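PDB 1JAK: beta-N-acetylhexosaminidase from Streptomyces plicatus, which hydrolyses terminal N-acetyl-D-hexosamine residues from beta-N-acetylhexosaminides as a family 20 glycoside hydrolase, by substrate-assisted catalysis. Local coordinates for residues Y227-K230 / A231-K234; Y233-I236 / V237-A240. All coordinates share one frame; numbering follows the deposited sequence.

In the fold
Coming from the N terminus, the chain leaves barrel strand 190-194, passes the short helix 210-213 and a loop, and at residues 227-230 turns into helix 230-242. Contact 1 is that entrance, where the end of the loop is fastened to the first turn of the helix. Contact 2 follows directly, one turn packing on the next. The two neither nest nor cross: they run on along one helix, share Y233 and K234, and have centres about 8 Å apart. They also touch, Y228 CE1 lying 3.7 Å from I236 CD1. Side chains from both, such as Y228, Y233 and I236, pack against helix 173-184 and strands 190-194 and 246-250 of the catalytic barrel.

Contact 1: residues Y227-K230 / A231-K234; sequences YYTK and AEYK
The Y228 and Y233 rings only graze each other: Y228 CD2 lies near the plane of the Y233 ring, at its edge, 4.4 Å from Y233 CD1, while E232 CB and Y233 CD1 approach the Y228 ring obliquely. A third flat group, the E232 carboxylate, reaches back along the chain to close a capping box with T229, the N-cap residue of helix 230-242 in the catalytic barrel. One half of the box is the side chain of T229: OG1 accepts from E232 N at 3.0 Å. OG1 sits between the backbone N and the carbonyl carbon of its own residue (chi1 53°), which turns the oxygen to the first turn of the helix. In return E232 OE1 takes the T229 N-H through its anti lone pair, at 3.1 Å and 161°. The glutamate chain runs straight beyond CG (chi2 -180°), and its CG passes 3.3 Å from T229 OG1 as the two side chains slant past one another. With an alanine in place of E232 the carboxylate is gone, and T229 N would probably be left without its mate and the T229 methyl and hydroxyl with less packed against them. Beneath the box, Y228 CB lies 4.0 Å from E232 CB and 4.4 Å from Y233 CB, an apolar patch close to the backbone. The polar ends find partners beyond the turn: Y228 OH, buried, is hydrogen-bonded to F171 O, and K230 NZ forms a salt bridge with E304. Regular helix bonding starts at once, Y233 N donating to T229 O. One residue further on, K230 O accepts from K234 N at 2.9 Å, and the K234 side chain starts out past the same oxygen, with K234 CG 3.0 Å from K230 O.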
ATOM      1  N   TYR A 227     -14.775 -11.733  -8.500  1.00  7.03           N
ATOM      2  CA  TYR A 227     -14.215 -12.153  -7.221  1.00  6.98           C
ATOM      3  C   TYR A 227     -12.999 -13.008  -7.507  1.00  7.55           C
ATOM      4  O   TYR A 227     -12.798 -13.447  -8.643  1.00  8.73           O
ATOM      5  CB  TYR A 227     -15.237 -12.950  -6.397  1.00  6.64           C
ATOM      6  CG  TYR A 227     -15.660 -14.265  -7.016  1.00  5.71           C
ATOM      7  CD1 TYR A 227     -14.909 -15.428  -6.824  1.00  6.63           C
ATOM      8  CD2 TYR A 227     -16.799 -14.338  -7.818  1.00  7.58           C
ATOM      9  CE1 TYR A 227     -15.285 -16.634  -7.422  1.00  8.39           C
ATOM     10  CE2 TYR A 227     -17.182 -15.533  -8.417  1.00  9.16           C
ATOM     11  CZ  TYR A 227     -16.423 -16.674  -8.217  1.00 10.09           C
ATOM     12  OH  TYR A 227     -16.806 -17.849  -8.824  1.00 11.77           O
ATOM     13  N   TYR A 228     -12.183 -13.230  -6.486  1.00  7.81           N
ATOM     14  CA  TYR A 228     -10.997 -14.051  -6.646  1.00  7.52           C
ATOM     15  C   TYR A 228     -11.251 -15.453  -6.147  1.00  8.20           C
ATOM     16  O   TYR A 228     -11.830 -15.641  -5.080  1.00  8.84           O
ATOM     17  CB  TYR A 228      -9.819 -13.510  -5.837  1.00  7.46           C
ATOM     18  CG  TYR A 228      -9.531 -12.054  -6.044  1.00  5.98           C
ATOM     19  CD1 TYR A 228      -9.242 -11.555  -7.309  1.00  8.10           C
ATOM     20  CD2 TYR A 228      -9.555 -11.167  -4.968  1.00  7.28           C
ATOM     21  CE1 TYR A 228      -8.985 -10.206  -7.500  1.00  7.59           C
ATOM     22  CE2 TYR A 228      -9.302  -9.818  -5.151  1.00  7.45           C
ATOM     23  CZ  TYR A 228      -9.021  -9.344  -6.417  1.00  8.75           C
ATOM     24  OH  TYR A 228      -8.806  -8.002  -6.600  1.00  8.60           O
ATOM     25  N   THR A 229     -10.815 -16.434  -6.924  1.00  9.65           N
ATOM     26  CA  THR A 229     -10.909 -17.816  -6.494  1.00  9.41           C
ATOM     27  C   THR A 229      -9.763 -17.902  -5.490  1.00  9.97           C
ATOM     28  O   THR A 229      -8.938 -16.988  -5.413  1.00  9.62           O
ATOM     29  CB  THR A 229     -10.599 -18.792  -7.641  1.00 11.05           C
ATOM     30  OG1 THR A 229      -9.333 -18.450  -8.222  1.00  8.29           O
ATOM     31  CG2 THR A 229     -11.677 -18.736  -8.704  1.00  9.74           C
ATOM     32  N   LYS A 230      -9.702 -18.983  -4.721  1.00 10.18           N
ATOM     33  CA  LYS A 230      -8.620 -19.157  -3.759  1.00 12.01           C
ATOM     34  C   LYS A 230      -7.287 -19.096  -4.511  1.00 11.04           C
ATOM     35  O   LYS A 230      -6.326 -18.486  -4.043  1.00 11.61           O
ATOM     36  CB  LYS A 230      -8.734 -20.516  -3.070  1.00 14.20           C
ATOM     37  CG  LYS A 230     -10.072 -20.802  -2.419  1.00 21.31           C
ATOM     38  CD  LYS A 230     -10.184 -20.165  -1.059  1.00 24.36           C
ATOM     39  CE  LYS A 230     -11.345 -20.761  -0.276  1.00 25.06           C
ATOM     40  NZ  LYS A 230     -11.476 -20.113   1.053  1.00 27.81           N
ATOM     41  N   ALA A 231      -7.241 -19.735  -5.679  1.00 11.32           N
ATOM     42  CA  ALA A 231      -6.025 -19.760  -6.490  1.00 10.92           C
ATOM     43  C   ALA A 231      -5.601 -18.361  -6.922  1.00 11.37           C
ATOM     44  O   ALA A 231      -4.422 -18.014  -6.853  1.00 10.71           O
ATOM     45  CB  ALA A 231      -6.232 -20.641  -7.719  1.00 13.37           C
ATOM     46  N   GLU A 232      -6.558 -17.561  -7.384  1.00 10.15           N
ATOM     47  CA  GLU A 232      -6.242 -16.200  -7.806  1.00  9.85           C
ATOM     48  C   GLU A 232      -5.712 -15.401  -6.632  1.00  9.27           C
ATOM     49  O   GLU A 232      -4.754 -14.643  -6.769  1.00  8.59           O
ATOM     50  CB  GLU A 232      -7.476 -15.498  -8.373  1.00  8.68           C
ATOM     51  CG  GLU A 232      -7.831 -15.919  -9.784  1.00 10.97           C
ATOM     52  CD  GLU A 232      -9.048 -15.193 -10.302  1.00 13.88           C
ATOM     53  OE1 GLU A 232     -10.122 -15.346  -9.692  1.00 15.05           O
ATOM     54  OE2 GLU A 232      -8.927 -14.472 -11.316  1.00 18.29           O
ATOM     55  N   TYR A 233      -6.342 -15.568  -5.473  1.00  9.67           N
ATOM     56  CA  TYR A 233      -5.906 -14.845  -4.290  1.00  9.17           C
ATOM     57  C   TYR A 233      -4.481 -15.249  -3.925  1.00  9.84           C
ATOM     58  O   TYR A 233      -3.656 -14.401  -3.582  1.00  8.15           O
ATOM     59  CB  TYR A 233      -6.829 -15.123  -3.107  1.00 10.85           C
ATOM     60  CG  TYR A 233      -6.506 -14.244  -1.930  1.00 11.68           C
ATOM     61  CD1 TYR A 233      -6.807 -12.884  -1.958  1.00 13.92           C
ATOM     62  CD2 TYR A 233      -5.841 -14.752  -0.815  1.00 11.46           C
ATOM     63  CE1 TYR A 233      -6.454 -12.049  -0.914  1.00 15.53           C
ATOM     64  CE2 TYR A 233      -5.478 -13.918   0.244  1.00 15.08           C
ATOM     65  CZ  TYR A 233      -5.791 -12.567   0.181  1.00 14.87           C
ATOM     66  OH  TYR A 233      -5.435 -11.726   1.204  1.00 20.84           O
ATOM     67  N   LYS A 234      -4.197 -16.547  -3.992  1.00 10.02           N
ATOM     68  CA  LYS A 234      -2.859 -17.039  -3.685  1.00 11.42           C
ATOM     69  C   LYS A 234      -1.835 -16.406  -4.628  1.00 10.67           C
ATOM     70  O   LYS A 234      -0.718 -16.082  -4.219  1.00 10.52           O
ATOM     71  CB  LYS A 234      -2.800 -18.564  -3.823  1.00 13.20           C
ATOM     72  CG  LYS A 234      -3.685 -19.329  -2.857  1.00 19.74           C
ATOM     73  CD  LYS A 234      -3.560 -20.828  -3.101  1.00 23.18           C
ATOM     74  CE  LYS A 234      -4.591 -21.617  -2.316  1.00 26.79           C
ATOM     75  NZ  LYS A 234      -4.496 -23.078  -2.603  1.00 29.48           N
TER

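Contact 2: residues Y233-I236 / V237-A240; sequences YKEI and VRYA
Within helix 230-242, E235 and R238 form a salt bridge across one turn, three residues apart, their side chains running alongside each other in the same direction. R238 offers its NE and NH2 edge to the carboxylate, one N-H to each oxygen: NE donates to E235 OE1 at 2.9 Å, almost straight at 174°, and NH2 donates to E235 OE2 at 2.8 Å. Both oxygens lie close to the guanidinium plane, and both are met on their syn side, but from out of the carboxylate plane, since the two flat groups are turned 36° against each other. The glutamate leaves the helix with CG anti to the backbone N and then bends at chi2 (56°), which brings its end round to R238. E235 OE2 has a second cation, K177 of helix 173-184, so the two positive charges probably keep this carboxylate ionised. This helix makes the crossover from strand 190-194 to the neighbouring parallel strand 246-250 of the (beta/alpha)8 barrel, and its other side packs inward. There V237 CG2 makes an off-centre CH-pi contact with Y233, 4.1 Å from the ring centroid, its nearest ring atom being CE2 at 3.6 Å. The same methyl lies 3.3 Å from Y233 O, so ring and carbonyl oxygen of one residue both lie against it. V237 and A240 both touch V247, while I236 reaches V176 and L193. Y239 sends its ring off toward helix 173-184, where OH is hydrogen-bonded to D181, and R238 NH2 stands in plane at the edge of that ring. Along the backbone, Y233, K234, E235 and I236 each accept from the residue four further on, the last being A240 N to I236 O at 2.8 Å.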
ATOM      1  N   TYR A 233      -6.342 -15.568  -5.473  1.00  9.67           N
ATOM      2  CA  TYR A 233      -5.906 -14.845  -4.290  1.00  9.17           C
ATOM      3  C   TYR A 233      -4.481 -15.249  -3.925  1.00  9.84           C
ATOM      4  O   TYR A 233      -3.656 -14.401  -3.582  1.00  8.15           O
ATOM      5  CB  TYR A 233      -6.829 -15.123  -3.107  1.00 10.85           C
ATOM      6  CG  TYR A 233      -6.506 -14.244  -1.930  1.00 11.68           C
ATOM      7  CD1 TYR A 233      -6.807 -12.884  -1.958  1.00 13.92           C
ATOM      8  CD2 TYR A 233      -5.841 -14.752  -0.815  1.00 11.46           C
ATOM      9  CE1 TYR A 233      -6.454 -12.049  -0.914  1.00 15.53           C
ATOM     10  CE2 TYR A 233      -5.478 -13.918   0.244  1.00 15.08           C
ATOM     11  CZ  TYR A 233      -5.791 -12.567   0.181  1.00 14.87           C
ATOM     12  OH  TYR A 233      -5.435 -11.726   1.204  1.00 20.84           O
ATOM     13  N   LYS A 234      -4.197 -16.547  -3.992  1.00 10.02           N
ATOM     14  CA  LYS A 234      -2.859 -17.039  -3.685  1.00 11.42           C
ATOM     15  C   LYS A 234      -1.835 -16.406  -4.628  1.00 10.67           C
ATOM     16  O   LYS A 234      -0.718 -16.082  -4.219  1.00 10.52           O
ATOM     17  CB  LYS A 234      -2.800 -18.564  -3.823  1.00 13.20           C
ATOM     18  CG  LYS A 234      -3.685 -19.329  -2.857  1.00 19.74           C
ATOM     19  CD  LYS A 234      -3.560 -20.828  -3.101  1.00 23.18           C
ATOM     20  CE  LYS A 234      -4.591 -21.617  -2.316  1.00 26.79           C
ATOM     21  NZ  LYS A 234      -4.496 -23.078  -2.603  1.00 29.48           N
ATOM     22  N   GLU A 235      -2.218 -16.235  -5.891  1.00 10.22           N
ATOM     23  CA  GLU A 235      -1.330 -15.641  -6.889  1.00  9.34           C
ATOM     24  C   GLU A 235      -1.068 -14.170  -6.573  1.00  8.75           C
ATOM     25  O   GLU A 235       0.045 -13.676  -6.758  1.00  7.62           O
ATOM     26  CB  GLU A 235      -1.933 -15.795  -8.289  1.00 10.13           C
ATOM     27  CG  GLU A 235      -1.170 -15.095  -9.416  1.00 10.50           C
ATOM     28  CD  GLU A 235       0.295 -15.506  -9.526  1.00 11.65           C
ATOM     29  OE1 GLU A 235       0.687 -16.556  -8.971  1.00 12.77           O
ATOM     30  OE2 GLU A 235       1.060 -14.772 -10.187  1.00 13.29           O
ATOM     31  N   ILE A 236      -2.091 -13.463  -6.101  1.00  7.33           N
ATOM     32  CA  ILE A 236      -1.911 -12.061  -5.737  1.00  8.09           C
ATOM     33  C   ILE A 236      -0.930 -11.989  -4.565  1.00  8.22           C
ATOM     34  O   ILE A 236      -0.027 -11.152  -4.545  1.00  7.98           O
ATOM     35  CB  ILE A 236      -3.253 -11.403  -5.323  1.00  8.56           C
ATOM     36  CG1 ILE A 236      -4.161 -11.265  -6.550  1.00  9.94           C
ATOM     37  CG2 ILE A 236      -2.992 -10.039  -4.684  1.00  9.73           C
ATOM     38  CD1 ILE A 236      -5.531 -10.659  -6.249  1.00 10.96           C
ATOM     39  N   VAL A 237      -1.103 -12.876  -3.589  1.00  8.19           N
ATOM     40  CA  VAL A 237      -0.221 -12.895  -2.430  1.00  8.51           C
ATOM     41  C   VAL A 237       1.212 -13.225  -2.847  1.00  8.72           C
ATOM     42  O   VAL A 237       2.165 -12.622  -2.349  1.00  9.46           O
ATOM     43  CB  VAL A 237      -0.701 -13.926  -1.379  1.00  9.39           C
ATOM     44  CG1 VAL A 237       0.324 -14.061  -0.266  1.00  8.88           C
ATOM     45  CG2 VAL A 237      -2.037 -13.485  -0.798  1.00  8.47           C
ATOM     46  N   ARG A 238       1.363 -14.172  -3.767  1.00  9.06           N
ATOM     47  CA  ARG A 238       2.694 -14.559  -4.232  1.00  8.83           C
ATOM     48  C   ARG A 238       3.368 -13.401  -4.963  1.00  7.59           C
ATOM     49  O   ARG A 238       4.541 -13.106  -4.729  1.00  8.20           O
ATOM     50  CB  ARG A 238       2.609 -15.759  -5.178  1.00 10.65           C
ATOM     51  CG  ARG A 238       3.974 -16.272  -5.634  1.00 12.55           C
ATOM     52  CD  ARG A 238       3.859 -17.081  -6.918  1.00 14.79           C
ATOM     53  NE  ARG A 238       3.446 -16.238  -8.040  1.00 15.32           N
ATOM     54  CZ  ARG A 238       4.210 -15.302  -8.595  1.00 17.33           C
ATOM     55  NH1 ARG A 238       5.437 -15.083  -8.140  1.00 17.48           N
ATOM     56  NH2 ARG A 238       3.741 -14.570  -9.598  1.00 16.22           N
ATOM     57  N   TYR A 239       2.621 -12.751  -5.853  1.00  7.81           N
ATOM     58  CA  TYR A 239       3.158 -11.631  -6.617  1.00  8.04           C
ATOM     59  C   TYR A 239       3.535 -10.498  -5.668  1.00  8.56           C
ATOM     60  O   TYR A 239       4.603  -9.894  -5.796  1.00  8.25           O
ATOM     61  CB  TYR A 239       2.123 -11.134  -7.629  1.00  7.73           C
ATOM     62  CG  TYR A 239       2.683 -10.172  -8.655  1.00  8.24           C
ATOM     63  CD1 TYR A 239       3.418 -10.638  -9.744  1.00  9.63           C
ATOM     64  CD2 TYR A 239       2.488  -8.795  -8.532  1.00  8.35           C
ATOM     65  CE1 TYR A 239       3.947  -9.758 -10.689  1.00  9.49           C
ATOM     66  CE2 TYR A 239       3.012  -7.906  -9.470  1.00  9.29           C
ATOM     67  CZ  TYR A 239       3.740  -8.398 -10.546  1.00 10.25           C
ATOM     68  OH  TYR A 239       4.255  -7.536 -11.487  1.00 12.37           O
ATOM     69  N   ALA A 240       2.655 -10.210  -4.712  1.00  8.46           N
ATOM     70  CA  ALA A 240       2.923  -9.155  -3.742  1.00  8.18           C
ATOM     71  C   ALA A 240       4.182  -9.497  -2.954  1.00  8.55           C
ATOM     72  O   ALA A 240       5.017  -8.633  -2.700  1.00  9.55           O
ATOM     73  CB  ALA A 240       1.736  -8.995  -2.791  1.00  7.83           C
TER